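Local coordinates for protein AxyAgu115A (Amphibacillus xylanus NBRC 15112, PDB 6NPS) that acts as a family GH115 alpha-glucuronidase, a hemicellulase that probably removes glucuronic acid side groups from arabinoglucuronoxylan, at residues D199-L204 / N211-A216; E203-L208 / Y238-G243; E756-V761 / K767-V772. The protein carries 3 engineered substitutions. One frame throughout, in Å; residues are numbered along the deposited sequence.

Contact 1: D199-L204 / N211-A216; sequences DHVFEL and NYLWPA
L213 reaches out from its strand and sets its two methyl groups against V201 and F202, which sit next to each other on the helix. Its CD2 does most of the work. At F202 it comes to the edge of the ring, close to the ring plane, with CD2 of L213 3.6 Å from CE1 of F202 and 4.0 Å from CD1 of the same ring. Neither ring face is used by the leucine; the F202 side chain also touches L234, A235 and Y238 of helix 230-238. At V201 the meeting is methyl against methyl: CG1 of V201 lies 4.1 Å from L213 CD2, and L213 CD1 is just as near. The leucine crosses both partners at about a right angle. Its CG is anti to the backbone N (chi1 176°), which places the fork so that CD2 meets both V201 and F202 while CD1 adds a second contact to V201. The residues flanking L213 turn the other way: W214 NE1 donates to Y212 OH at 2.9 Å, with the hydroxyl in the plane of the indole, and both side chains also touch I448 of strand 446-450. This split, with a leucine facing an outer helix and aromatic residues facing inward, belongs to a TIM barrel, in which helix 195-207 lies in the crossover between the parallel neighbours 170-174 and 212-214.

Contact 2: E203-L208 / Y238-G243; sequences ELLLRL and YGVIMG
OE2 of E203 is held by two nitrogens of R207, one turn further along the same helix. R207 comes side-on: NE lies 2.7 Å from E203 OE2 and uses the lone pair directed away from the other oxygen, while NH2, at 3.0 Å from the same OE2, approaches from 29° out of the carboxylate plane. The oxygen lies close to the guanidinium plane, so the pair of bonds should restrain the rotation of that group. A third nitrogen, R207 NH1, makes a salt bridge to D42. L205 and L206, between these two charged residues, carry the contact with 238-243. CD2 of L205 packs against CG1 of V240 at 3.6 Å and reaches its CG2 at 4.1 Å, so one leucine methyl rests on both branches of the valine. In the TIM barrel, this places the helix that precedes strand 212-214 against the turn leading into the neighbouring strand 241-242. That turn is a Schellman motif: helix 230-238 ends with V240 N bonded to A235 O and G239 N to D236 O, and G239 is the positive-phi residue that lets the chain swing round. L206 packs on the same valine and on the last residue of that helix. Its CG is anti to the carbonyl carbon (chi1 -68°), which brings CG to 4.1 Å from CG2 of V240 and CD1 to 4.0 Å from CB of Y238. I35 of helix 30-47 and F128 of helix 120-133 also touch L206. The phenol of Y238 hydrogen-bonds through OH to D199, one turn before E203 on helix 195-207.

Contact 3: E756-V761 / K767-V772; sequences EGRITV and KVTIVV
E756-V761 and K767-V772 are the paired arms of a beta hairpin, strands 754-763 and 766-775, in one sheet of a beta sandwich. Backbone bonds join them first: G757 with V772, I759 with I770 and V761 with V768 are antiparallel hydrogen-bonded pairs, each bonded both ways. The middle pair is the most regular; N of I770 stands 2.7 Å from O of I759, and both its bonds lie in the carbonyl plane. Towards G757 the geometry is less regular, for G757 N reaches V772 O from 42° above that plane. Apolar contacts fill the face carrying I759, V761, V768, I770 and V772. There CD1 of I759 meets CG2 of V772 at 3.6 Å, and the CB atoms of I759 and I770 are 4.0 Å apart. V668 and L723 of the opposing sheet pack on this face. The face bearing R758, T760, T769 and V771 is mixed, with a charged pair near one end and hydroxyls further along. The R758 chain bends at chi3 (116°) and runs beside V771, laying one guanidinium face over V771 CG2, which is 3.7 Å from NH2 of R758 and offset toward the rim of the group. E756 leans over the other methyl, its CD 3.5 Å from V771 CG1, and a salt bridge of 3.2 Å from R758 NH1 to E756 OE2 closes above the valine. A serine in place of R758 would probably leave the E756 carboxylate without this charged mate and uncover the CG2 side of V771. Further along, a single water links the facing threonines, 2.7 Å from OG1 of T760 and a rather short 2.5 Å from OG1 of T769.

Contacts 1 and 2 belong to the buried framework of the TIM barrel and share helix 195-207, using successive turns of it (V201 and F202, then L205 and L206); their centres are about 5 Å apart. Contact 1 sets one side of that helix on strand 212-214, contact 2 the next part on the entry to the adjacent strand 241-242. The strands are joined directly, L213 O lying 2.8 Å from G243 N. Across both contacts the segments meet through apolar side chains alone. Contact 3, with its centre about 67 Å from that of contact 1, lies partly at the surface of a beta sandwich, where backbone bonds dominate and the more exposed face mixes a salt bridge, threonine hydroxyls and a water with V771.

Contact 1: D199-L204 / N211-A216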
ATOM      1  N   ASP A 199      33.672 -30.102 -24.571  1.00 34.69           N
ATOM      2  CA  ASP A 199      34.941 -30.585 -24.042  1.00 36.15           C
ATOM      3  C   ASP A 199      35.242 -29.945 -22.681  1.00 30.57           C
ATOM      4  O   ASP A 199      35.683 -30.629 -21.754  1.00 35.14           O
ATOM      5  CB  ASP A 199      36.050 -30.322 -25.064  1.00 40.90           C
ATOM      6  CG  ASP A 199      37.343 -31.029 -24.709  1.00 56.80           C
ATOM      7  OD1 ASP A 199      38.360 -30.326 -24.503  1.00 61.46           O
ATOM      8  OD2 ASP A 199      37.349 -32.274 -24.622  1.00 60.26           O
ATOM      9  N   HIS A 200      34.939 -28.655 -22.515  1.00 30.66           N
ATOM     10  CA  HIS A 200      35.134 -28.003 -21.205  1.00 37.40           C
ATOM     11  C   HIS A 200      34.159 -28.517 -20.136  1.00 38.82           C
ATOM     12  O   HIS A 200      34.511 -28.625 -18.944  1.00 34.34           O
ATOM     13  CB  HIS A 200      34.977 -26.497 -21.357  1.00 37.01           C
ATOM     14  CG  HIS A 200      35.940 -25.890 -22.330  1.00 49.59           C
ATOM     15  ND1 HIS A 200      37.214 -25.496 -21.971  1.00 52.49           N
ATOM     16  CD2 HIS A 200      35.815 -25.604 -23.649  1.00 50.88           C
ATOM     17  CE1 HIS A 200      37.832 -24.997 -23.026  1.00 52.27           C
ATOM     18  NE2 HIS A 200      37.006 -25.054 -24.058  1.00 53.04           N
ATOM     19  N   VAL A 201      32.908 -28.762 -20.528  1.00 34.83           N
ATOM     20  CA  VAL A 201      31.924 -29.356 -19.624  1.00 35.85           C
ATOM     21  C   VAL A 201      32.381 -30.746 -19.187  1.00 34.32           C
ATOM     22  O   VAL A 201      32.316 -31.098 -18.002  1.00 35.23           O
ATOM     23  CB  VAL A 201      30.544 -29.420 -20.316  1.00 38.43           C
ATOM     24  CG1 VAL A 201      29.537 -30.207 -19.484  1.00 34.03           C
ATOM     25  CG2 VAL A 201      30.048 -28.035 -20.583  1.00 37.01           C
ATOM     26  N   PHE A 202      32.802 -31.575 -20.146  1.00 30.80           N
ATOM     27  CA  PHE A 202      33.246 -32.918 -19.798  1.00 31.68           C
ATOM     28  C   PHE A 202      34.444 -32.863 -18.848  1.00 34.88           C
ATOM     29  O   PHE A 202      34.537 -33.664 -17.914  1.00 33.83           O
ATOM     30  CB  PHE A 202      33.610 -33.729 -21.042  1.00 31.76           C
ATOM     31  CG  PHE A 202      32.462 -33.919 -22.039  1.00 36.43           C
ATOM     32  CD1 PHE A 202      31.132 -33.931 -21.627  1.00 38.32           C
ATOM     33  CD2 PHE A 202      32.740 -34.090 -23.382  1.00 34.25           C
ATOM     34  CE1 PHE A 202      30.098 -34.104 -22.555  1.00 38.02           C
ATOM     35  CE2 PHE A 202      31.708 -34.261 -24.336  1.00 36.71           C
ATOM     36  CZ  PHE A 202      30.392 -34.288 -23.913  1.00 37.08           C
ATOM     37  N   GLU A 203      35.381 -31.943 -19.090  1.00 35.55           N
ATOM     38  CA  GLU A 203      36.565 -31.852 -18.238  1.00 38.61           C
ATOM     39  C   GLU A 203      36.183 -31.463 -16.818  1.00 37.93           C
ATOM     40  O   GLU A 203      36.687 -32.045 -15.849  1.00 35.40           O
ATOM     41  CB  GLU A 203      37.561 -30.846 -18.825  1.00 45.24           C
ATOM     42  CG  GLU A 203      38.881 -30.789 -18.069  1.00 54.45           C
ATOM     43  CD  GLU A 203      39.850 -29.701 -18.556  1.00 58.09           C
ATOM     44  OE1 GLU A 203      39.723 -29.218 -19.711  1.00 58.02           O
ATOM     45  OE2 GLU A 203      40.764 -29.357 -17.770  1.00 53.45           O
ATOM     46  N   LEU A 204      35.289 -30.479 -16.673  1.00 33.53           N
ATOM     47  CA  LEU A 204      34.850 -30.055 -15.354  1.00 36.77           C
ATOM     48  C   LEU A 204      34.207 -31.212 -14.605  1.00 37.71           C
ATOM     49  O   LEU A 204      34.506 -31.446 -13.429  1.00 38.78           O
ATOM     50  CB  LEU A 204      33.880 -28.887 -15.473  1.00 31.65           C
ATOM     51  CG  LEU A 204      33.185 -28.497 -14.174  1.00 34.02           C
ATOM     52  CD1 LEU A 204      34.166 -27.901 -13.106  1.00 36.25           C
ATOM     53  CD2 LEU A 204      32.062 -27.501 -14.447  1.00 33.18           C
ATOM     54  N   ASN A 211      30.535 -38.659 -13.316  1.00 28.23           N
ATOM     55  CA  ASN A 211      30.579 -39.538 -14.480  1.00 28.46           C
ATOM     56  C   ASN A 211      29.307 -39.484 -15.326  1.00 30.41           C
ATOM     57  O   ASN A 211      29.211 -40.242 -16.295  1.00 31.22           O
ATOM     58  CB  ASN A 211      30.864 -41.026 -14.066  1.00 28.99           C
ATOM     59  CG  ASN A 211      29.768 -41.621 -13.149  1.00 30.04           C
ATOM     60  OD1 ASN A 211      28.754 -40.982 -12.890  1.00 31.52           O
ATOM     61  ND2 ASN A 211      29.974 -42.863 -12.672  1.00 27.19           N
ATOM     62  N   TYR A 212      28.356 -38.590 -15.040  1.00 31.54           N
ATOM     63  CA  TYR A 212      27.034 -38.657 -15.653  1.00 33.12           C
ATOM     64  C   TYR A 212      26.559 -37.241 -15.961  1.00 31.88           C
ATOM     65  O   TYR A 212      26.737 -36.349 -15.137  1.00 29.70           O
ATOM     66  CB  TYR A 212      26.058 -39.362 -14.693  1.00 31.58           C
ATOM     67  CG  TYR A 212      24.598 -39.559 -15.139  1.00 34.69           C
ATOM     68  CD1 TYR A 212      23.554 -39.059 -14.369  1.00 34.66           C
ATOM     69  CD2 TYR A 212      24.275 -40.333 -16.269  1.00 31.51           C
ATOM     70  CE1 TYR A 212      22.246 -39.254 -14.713  1.00 32.91           C
ATOM     71  CE2 TYR A 212      22.930 -40.515 -16.638  1.00 29.66           C
ATOM     72  CZ  TYR A 212      21.934 -40.005 -15.842  1.00 33.87           C
ATOM     73  OH  TYR A 212      20.612 -40.178 -16.173  1.00 36.41           O
ATOM     74  N   LEU A 213      25.952 -37.037 -17.131  1.00 29.40           N
ATOM     75  CA  LEU A 213      25.554 -35.694 -17.564  1.00 30.32           C
ATOM     76  C   LEU A 213      24.186 -35.725 -18.249  1.00 32.43           C
ATOM     77  O   LEU A 213      23.936 -36.612 -19.075  1.00 31.43           O
ATOM     78  CB  LEU A 213      26.611 -35.141 -18.546  1.00 29.18           C
ATOM     79  CG  LEU A 213      26.343 -33.780 -19.193  1.00 35.55           C
ATOM     80  CD1 LEU A 213      26.491 -32.660 -18.169  1.00 34.57           C
ATOM     81  CD2 LEU A 213      27.316 -33.574 -20.347  1.00 37.48           C
ATOM     82  N   TRP A 214      23.309 -34.767 -17.902  1.00 33.85           N
ATOM     83  CA  TRP A 214      22.203 -34.386 -18.763  1.00 31.61           C
ATOM     84  C   TRP A 214      22.596 -33.104 -19.488  1.00 33.65           C
ATOM     85  O   TRP A 214      22.866 -32.075 -18.833  1.00 30.85           O
ATOM     86  CB  TRP A 214      20.904 -34.150 -17.988  1.00 31.76           C
ATOM     87  CG  TRP A 214      20.264 -35.332 -17.290  1.00 32.51           C
ATOM     88  CD1 TRP A 214      20.680 -36.650 -17.299  1.00 30.29           C
ATOM     89  CD2 TRP A 214      19.099 -35.280 -16.460  1.00 31.97           C
ATOM     90  NE1 TRP A 214      19.842 -37.401 -16.497  1.00 30.38           N
ATOM     91  CE2 TRP A 214      18.870 -36.588 -15.977  1.00 33.23           C
ATOM     92  CE3 TRP A 214      18.238 -34.235 -16.047  1.00 31.04           C
ATOM     93  CZ2 TRP A 214      17.817 -36.891 -15.101  1.00 38.18           C
ATOM     94  CZ3 TRP A 214      17.208 -34.528 -15.171  1.00 33.94           C
ATOM     95  CH2 TRP A 214      17.008 -35.850 -14.699  1.00 38.31           C
ATOM     96  N   PRO A 215      22.634 -33.108 -20.807  1.00 31.07           N
ATOM     97  CA  PRO A 215      23.092 -31.931 -21.548  1.00 35.54           C
ATOM     98  C   PRO A 215      21.993 -30.900 -21.710  1.00 32.49           C
ATOM     99  O   PRO A 215      20.826 -31.106 -21.352  1.00 32.43           O
ATOM    100  CB  PRO A 215      23.479 -32.508 -22.904  1.00 33.72           C
ATOM    101  CG  PRO A 215      22.488 -33.631 -23.090  1.00 32.78           C
ATOM    102  CD  PRO A 215      22.256 -34.219 -21.707  1.00 29.04           C
ATOM    103  N   ALA A 216      22.401 -29.746 -22.232  1.00 31.54           N
ATOM    104  CA  ALA A 216      21.428 -28.711 -22.549  1.00 35.91           C
ATOM    105  C   ALA A 216      20.452 -29.219 -23.606  1.00 38.35           C
ATOM    106  O   ALA A 216      20.828 -29.979 -24.516  1.00 35.26           O
ATOM    107  CB  ALA A 216      22.141 -27.449 -23.037  1.00 37.31           C
TER

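Contact 2: E203-L208 / Y238-G243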
ATOM      1  N   GLU A 203      35.381 -31.943 -19.090  1.00 35.55           N
ATOM      2  CA  GLU A 203      36.565 -31.852 -18.238  1.00 38.61           C
ATOM      3  C   GLU A 203      36.183 -31.463 -16.818  1.00 37.93           C
ATOM      4  O   GLU A 203      36.687 -32.045 -15.849  1.00 35.40           O
ATOM      5  CB  GLU A 203      37.561 -30.846 -18.825  1.00 45.24           C
ATOM      6  CG  GLU A 203      38.881 -30.789 -18.069  1.00 54.45           C
ATOM      7  CD  GLU A 203      39.850 -29.701 -18.556  1.00 58.09           C
ATOM      8  OE1 GLU A 203      39.723 -29.218 -19.711  1.00 58.02           O
ATOM      9  OE2 GLU A 203      40.764 -29.357 -17.770  1.00 53.45           O
ATOM     10  N   LEU A 204      35.289 -30.479 -16.673  1.00 33.53           N
ATOM     11  CA  LEU A 204      34.850 -30.055 -15.354  1.00 36.77           C
ATOM     12  C   LEU A 204      34.207 -31.212 -14.605  1.00 37.71           C
ATOM     13  O   LEU A 204      34.506 -31.446 -13.429  1.00 38.78           O
ATOM     14  CB  LEU A 204      33.880 -28.887 -15.473  1.00 31.65           C
ATOM     15  CG  LEU A 204      33.185 -28.497 -14.174  1.00 34.02           C
ATOM     16  CD1 LEU A 204      34.166 -27.901 -13.106  1.00 36.25           C
ATOM     17  CD2 LEU A 204      32.062 -27.501 -14.447  1.00 33.18           C
ATOM     18  N   LEU A 205      33.307 -31.933 -15.273  1.00 32.98           N
ATOM     19  CA  LEU A 205      32.630 -33.084 -14.671  1.00 30.90           C
ATOM     20  C   LEU A 205      33.633 -34.120 -14.157  1.00 30.68           C
ATOM     21  O   LEU A 205      33.539 -34.593 -13.012  1.00 34.10           O
ATOM     22  CB  LEU A 205      31.721 -33.735 -15.719  1.00 28.74           C
ATOM     23  CG  LEU A 205      31.012 -34.994 -15.213  1.00 32.80           C
ATOM     24  CD1 LEU A 205      30.004 -34.587 -14.149  1.00 30.68           C
ATOM     25  CD2 LEU A 205      30.304 -35.671 -16.391  1.00 34.54           C
ATOM     26  N   LEU A 206      34.575 -34.517 -15.010  1.00 28.51           N
ATOM     27  CA  LEU A 206      35.523 -35.557 -14.627  1.00 30.96           C
ATOM     28  C   LEU A 206      36.514 -35.063 -13.565  1.00 32.82           C
ATOM     29  O   LEU A 206      36.941 -35.843 -12.708  1.00 30.34           O
ATOM     30  CB  LEU A 206      36.268 -36.059 -15.861  1.00 30.47           C
ATOM     31  CG  LEU A 206      35.469 -36.853 -16.909  1.00 33.37           C
ATOM     32  CD1 LEU A 206      36.274 -37.021 -18.182  1.00 35.39           C
ATOM     33  CD2 LEU A 206      35.130 -38.261 -16.313  1.00 33.73           C
ATOM     34  N   ARG A 207      36.901 -33.783 -13.601  1.00 31.01           N
ATOM     35  CA  ARG A 207      37.793 -33.283 -12.551  1.00 30.93           C
ATOM     36  C   ARG A 207      37.104 -33.287 -11.197  1.00 37.12           C
ATOM     37  O   ARG A 207      37.770 -33.451 -10.149  1.00 34.78           O
ATOM     38  CB  ARG A 207      38.292 -31.879 -12.906  1.00 31.66           C
ATOM     39  CG  ARG A 207      39.434 -31.877 -13.951  1.00 32.49           C
ATOM     40  CD  ARG A 207      39.975 -30.467 -14.172  1.00 32.19           C
ATOM     41  NE  ARG A 207      40.947 -30.341 -15.268  1.00 36.84           N
ATOM     42  CZ  ARG A 207      42.280 -30.427 -15.119  1.00 41.17           C
ATOM     43  NH1 ARG A 207      42.813 -30.682 -13.918  1.00 37.13           N
ATOM     44  NH2 ARG A 207      43.088 -30.242 -16.173  1.00 40.98           N
ATOM     45  N   LEU A 208      35.771 -33.096 -11.184  1.00 33.11           N
ATOM     46  CA  LEU A 208      35.003 -33.194  -9.949  1.00 27.47           C
ATOM     47  C   LEU A 208      34.642 -34.639  -9.617  1.00 27.61           C
ATOM     48  O   LEU A 208      33.886 -34.879  -8.690  1.00 38.73           O
ATOM     49  CB  LEU A 208      33.725 -32.338 -10.054  1.00 27.72           C
ATOM     50  CG  LEU A 208      33.973 -30.851 -10.292  1.00 38.59           C
ATOM     51  CD1 LEU A 208      32.650 -30.109 -10.459  1.00 41.26           C
ATOM     52  CD2 LEU A 208      34.755 -30.251  -9.147  1.00 38.35           C
ATOM     53  N   TYR A 238      35.542 -40.029 -23.623  1.00 34.14           N
ATOM     54  CA  TYR A 238      35.964 -39.737 -22.271  1.00 37.87           C
ATOM     55  C   TYR A 238      35.323 -40.649 -21.230  1.00 42.00           C
ATOM     56  O   TYR A 238      35.753 -40.626 -20.072  1.00 44.76           O
ATOM     57  CB  TYR A 238      35.611 -38.301 -21.917  1.00 36.64           C
ATOM     58  CG  TYR A 238      36.528 -37.216 -22.453  1.00 40.54           C
ATOM     59  CD1 TYR A 238      37.914 -37.254 -22.227  1.00 41.34           C
ATOM     60  CD2 TYR A 238      36.007 -36.135 -23.140  1.00 37.81           C
ATOM     61  CE1 TYR A 238      38.736 -36.241 -22.693  1.00 43.52           C
ATOM     62  CE2 TYR A 238      36.813 -35.132 -23.609  1.00 43.19           C
ATOM     63  CZ  TYR A 238      38.176 -35.176 -23.390  1.00 44.69           C
ATOM     64  OH  TYR A 238      38.965 -34.158 -23.871  1.00 42.73           O
ATOM     65  N   GLY A 239      34.296 -41.417 -21.585  1.00 34.81           N
ATOM     66  CA  GLY A 239      33.568 -42.165 -20.574  1.00 33.78           C
ATOM     67  C   GLY A 239      32.645 -41.313 -19.728  1.00 38.87           C
ATOM     68  O   GLY A 239      32.311 -41.711 -18.611  1.00 41.81           O
ATOM     69  N   VAL A 240      32.222 -40.149 -20.220  1.00 36.65           N
ATOM     70  CA  VAL A 240      31.103 -39.422 -19.630  1.00 32.58           C
ATOM     71  C   VAL A 240      29.822 -40.140 -20.055  1.00 37.21           C
ATOM     72  O   VAL A 240      29.505 -40.200 -21.242  1.00 37.83           O
ATOM     73  CB  VAL A 240      31.095 -37.955 -20.067  1.00 35.53           C
ATOM     74  CG1 VAL A 240      29.802 -37.238 -19.594  1.00 33.82           C
ATOM     75  CG2 VAL A 240      32.353 -37.256 -19.550  1.00 33.97           C
ATOM     76  N   ILE A 241      29.098 -40.701 -19.088  1.00 36.10           N
ATOM     77  CA  ILE A 241      27.868 -41.447 -19.351  1.00 31.79           C
ATOM     78  C   ILE A 241      26.762 -40.436 -19.621  1.00 32.61           C
ATOM     79  O   ILE A 241      26.488 -39.564 -18.788  1.00 33.29           O
ATOM     80  CB  ILE A 241      27.506 -42.341 -18.153  1.00 36.51           C
ATOM     81  CG1 ILE A 241      28.693 -43.232 -17.723  1.00 39.73           C
ATOM     82  CG2 ILE A 241      26.308 -43.176 -18.428  1.00 35.36           C
ATOM     83  CD1 ILE A 241      28.525 -43.790 -16.299  1.00 41.23           C
ATOM     84  N   MET A 242      26.124 -40.530 -20.774  1.00 32.91           N
ATOM     85  CA  MET A 242      25.100 -39.538 -21.088  1.00 33.80           C
ATOM     86  C   MET A 242      23.757 -39.986 -20.523  1.00 36.49           C
ATOM     87  O   MET A 242      23.447 -41.176 -20.478  1.00 36.20           O
ATOM     88  CB  MET A 242      25.006 -39.313 -22.604  1.00 33.79           C
ATOM     89  CG  MET A 242      26.247 -38.618 -23.215  1.00 34.41           C
ATOM     90  SD  MET A 242      26.721 -37.095 -22.294  1.00 35.90           S
ATOM     91  CE  MET A 242      25.191 -36.133 -22.496  1.00 34.37           C
ATOM     92  N   GLY A 243      22.956 -39.024 -20.073  1.00 33.55           N
ATOM     93  CA  GLY A 243      21.573 -39.354 -19.761  1.00 30.02           C
ATOM     94  C   GLY A 243      20.622 -38.298 -20.284  1.00 32.07           C
ATOM     95  O   GLY A 243      21.005 -37.382 -21.024  1.00 32.92           O
TER

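Contact 3: E756-V761 / K767-V772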
ATOM      1  N   GLU A 756      10.124   1.174  37.540  1.00 46.19           N
ATOM      2  CA  GLU A 756       9.658   1.794  36.307  1.00 43.47           C
ATOM      3  C   GLU A 756       9.980   3.276  36.325  1.00 45.94           C
ATOM      4  O   GLU A 756       9.694   3.964  37.312  1.00 47.18           O
ATOM      5  CB  GLU A 756       8.163   1.569  36.131  1.00 54.69           C
ATOM      6  CG  GLU A 756       7.605   2.166  34.846  1.00 68.02           C
ATOM      7  CD  GLU A 756       6.111   1.981  34.751  1.00 80.86           C
ATOM      8  OE1 GLU A 756       5.690   0.839  34.479  1.00 82.63           O
ATOM      9  OE2 GLU A 756       5.363   2.965  34.973  1.00 85.44           O
ATOM     10  N   GLY A 757      10.619   3.766  35.262  1.00 40.60           N
ATOM     11  CA  GLY A 757      10.940   5.170  35.146  1.00 41.13           C
ATOM     12  C   GLY A 757      10.278   5.767  33.908  1.00 42.25           C
ATOM     13  O   GLY A 757       9.718   5.052  33.056  1.00 39.51           O
ATOM     14  N   ARG A 758      10.355   7.087  33.800  1.00 39.47           N
ATOM     15  CA  ARG A 758       9.778   7.739  32.629  1.00 42.53           C
ATOM     16  C   ARG A 758      10.736   8.775  32.071  1.00 41.51           C
ATOM     17  O   ARG A 758      11.348   9.548  32.822  1.00 39.75           O
ATOM     18  CB  ARG A 758       8.431   8.402  32.960  1.00 48.11           C
ATOM     19  CG  ARG A 758       7.335   7.406  33.304  1.00 51.92           C
ATOM     20  CD  ARG A 758       6.139   8.082  33.972  1.00 60.37           C
ATOM     21  NE  ARG A 758       4.950   7.965  33.141  1.00 67.60           N
ATOM     22  CZ  ARG A 758       4.160   6.895  33.101  1.00 75.21           C
ATOM     23  NH1 ARG A 758       4.413   5.837  33.869  1.00 74.37           N
ATOM     24  NH2 ARG A 758       3.105   6.889  32.287  1.00 77.52           N
ATOM     25  N   ILE A 759      10.858   8.777  30.749  1.00 36.60           N
ATOM     26  CA  ILE A 759      11.614   9.775  30.010  1.00 37.51           C
ATOM     27  C   ILE A 759      10.617  10.737  29.374  1.00 40.40           C
ATOM     28  O   ILE A 759       9.634  10.305  28.753  1.00 42.02           O
ATOM     29  CB  ILE A 759      12.490   9.107  28.927  1.00 42.71           C
ATOM     30  CG1 ILE A 759      13.428   8.054  29.533  1.00 39.31           C
ATOM     31  CG2 ILE A 759      13.227  10.171  28.070  1.00 40.62           C
ATOM     32  CD1 ILE A 759      13.967   7.090  28.479  1.00 37.91           C
ATOM     33  N   THR A 760      10.864  12.032  29.497  1.00 37.80           N
ATOM     34  CA  THR A 760      10.015  13.031  28.870  1.00 38.27           C
ATOM     35  C   THR A 760      10.775  13.708  27.731  1.00 37.49           C
ATOM     36  O   THR A 760      11.886  14.205  27.929  1.00 38.20           O
ATOM     37  CB  THR A 760       9.548  14.053  29.893  1.00 42.84           C
ATOM     38  OG1 THR A 760       8.568  13.437  30.739  1.00 44.61           O
ATOM     39  CG2 THR A 760       8.930  15.272  29.173  1.00 49.29           C
ATOM     40  N   VAL A 761      10.189  13.706  26.533  1.00 32.67           N
ATOM     41  CA  VAL A 761      10.794  14.333  25.358  1.00 30.51           C
ATOM     42  C   VAL A 761       9.885  15.479  24.934  1.00 40.36           C
ATOM     43  O   VAL A 761       8.777  15.241  24.428  1.00 38.96           O
ATOM     44  CB  VAL A 761      10.969  13.362  24.191  1.00 35.15           C
ATOM     45  CG1 VAL A 761      11.664  14.091  23.035  1.00 38.28           C
ATOM     46  CG2 VAL A 761      11.756  12.136  24.630  1.00 44.21           C
ATOM     47  N   LYS A 767       4.745  16.730  23.547  1.00 42.57           N
ATOM     48  CA  LYS A 767       5.541  16.058  24.565  1.00 41.93           C
ATOM     49  C   LYS A 767       5.289  14.564  24.459  1.00 33.78           C
ATOM     50  O   LYS A 767       4.130  14.149  24.424  1.00 35.16           O
ATOM     51  CB  LYS A 767       5.136  16.562  25.959  1.00 42.14           C
ATOM     52  CG  LYS A 767       5.768  15.792  27.079  1.00 52.90           C
ATOM     53  CD  LYS A 767       5.707  16.567  28.401  1.00 61.68           C
ATOM     54  CE  LYS A 767       4.490  17.435  28.488  1.00 67.81           C
ATOM     55  NZ  LYS A 767       4.078  17.676  29.900  1.00 74.44           N
ATOM     56  N   VAL A 768       6.345  13.773  24.379  1.00 33.95           N
ATOM     57  CA  VAL A 768       6.242  12.313  24.330  1.00 36.19           C
ATOM     58  C   VAL A 768       6.796  11.771  25.642  1.00 40.39           C
ATOM     59  O   VAL A 768       7.893  12.160  26.065  1.00 38.06           O
ATOM     60  CB  VAL A 768       6.990  11.727  23.121  1.00 33.09           C
ATOM     61  CG1 VAL A 768       6.971  10.169  23.154  1.00 29.82           C
ATOM     62  CG2 VAL A 768       6.332  12.226  21.785  1.00 30.59           C
ATOM     63  N   THR A 769       6.047  10.889  26.297  1.00 33.76           N
ATOM     64  CA  THR A 769       6.559  10.197  27.474  1.00 35.79           C
ATOM     65  C   THR A 769       6.964   8.783  27.077  1.00 35.84           C
ATOM     66  O   THR A 769       6.213   8.085  26.384  1.00 38.42           O
ATOM     67  CB  THR A 769       5.482  10.217  28.548  1.00 41.64           C
ATOM     68  OG1 THR A 769       5.128  11.586  28.752  1.00 45.74           O
ATOM     69  CG2 THR A 769       5.953   9.629  29.846  1.00 42.92           C
ATOM     70  N   ILE A 770       8.182   8.390  27.428  1.00 31.03           N
ATOM     71  CA  ILE A 770       8.666   7.040  27.163  1.00 30.58           C
ATOM     72  C   ILE A 770       8.713   6.299  28.490  1.00 38.36           C
ATOM     73  O   ILE A 770       9.387   6.744  29.440  1.00 35.91           O
ATOM     74  CB  ILE A 770      10.037   7.069  26.478  1.00 33.80           C
ATOM     75  CG1 ILE A 770       9.927   7.789  25.141  1.00 37.92           C
ATOM     76  CG2 ILE A 770      10.618   5.654  26.328  1.00 34.54           C
ATOM     77  CD1 ILE A 770      11.207   7.778  24.363  1.00 41.07           C
ATOM     78  N   VAL A 771       7.944   5.212  28.602  1.00 38.07           N
ATOM     79  CA  VAL A 771       7.876   4.476  29.863  1.00 36.66           C
ATOM     80  C   VAL A 771       8.911   3.369  29.828  1.00 40.75           C
ATOM     81  O   VAL A 771       8.968   2.597  28.866  1.00 37.15           O
ATOM     82  CB  VAL A 771       6.477   3.909  30.123  1.00 36.16           C
ATOM     83  CG1 VAL A 771       6.486   3.146  31.486  1.00 36.69           C
ATOM     84  CG2 VAL A 771       5.460   5.065  30.159  1.00 41.07           C
ATOM     85  N   VAL A 772       9.735   3.294  30.873  1.00 40.33           N
ATOM     86  CA  VAL A 772      10.869   2.376  30.877  1.00 34.71           C
ATOM     87  C   VAL A 772      10.726   1.438  32.070  1.00 38.42           C
ATOM     88  O   VAL A 772      11.223   1.735  33.163  1.00 37.92           O
ATOM     89  CB  VAL A 772      12.201   3.142  30.899  1.00 39.90           C
ATOM     90  CG1 VAL A 772      13.422   2.172  30.786  1.00 38.20           C
ATOM     91  CG2 VAL A 772      12.230   4.190  29.764  1.00 34.85           C
TER
HETATM   92  O   HOH W   1       5.868  12.916  30.740  1.00 50.83           O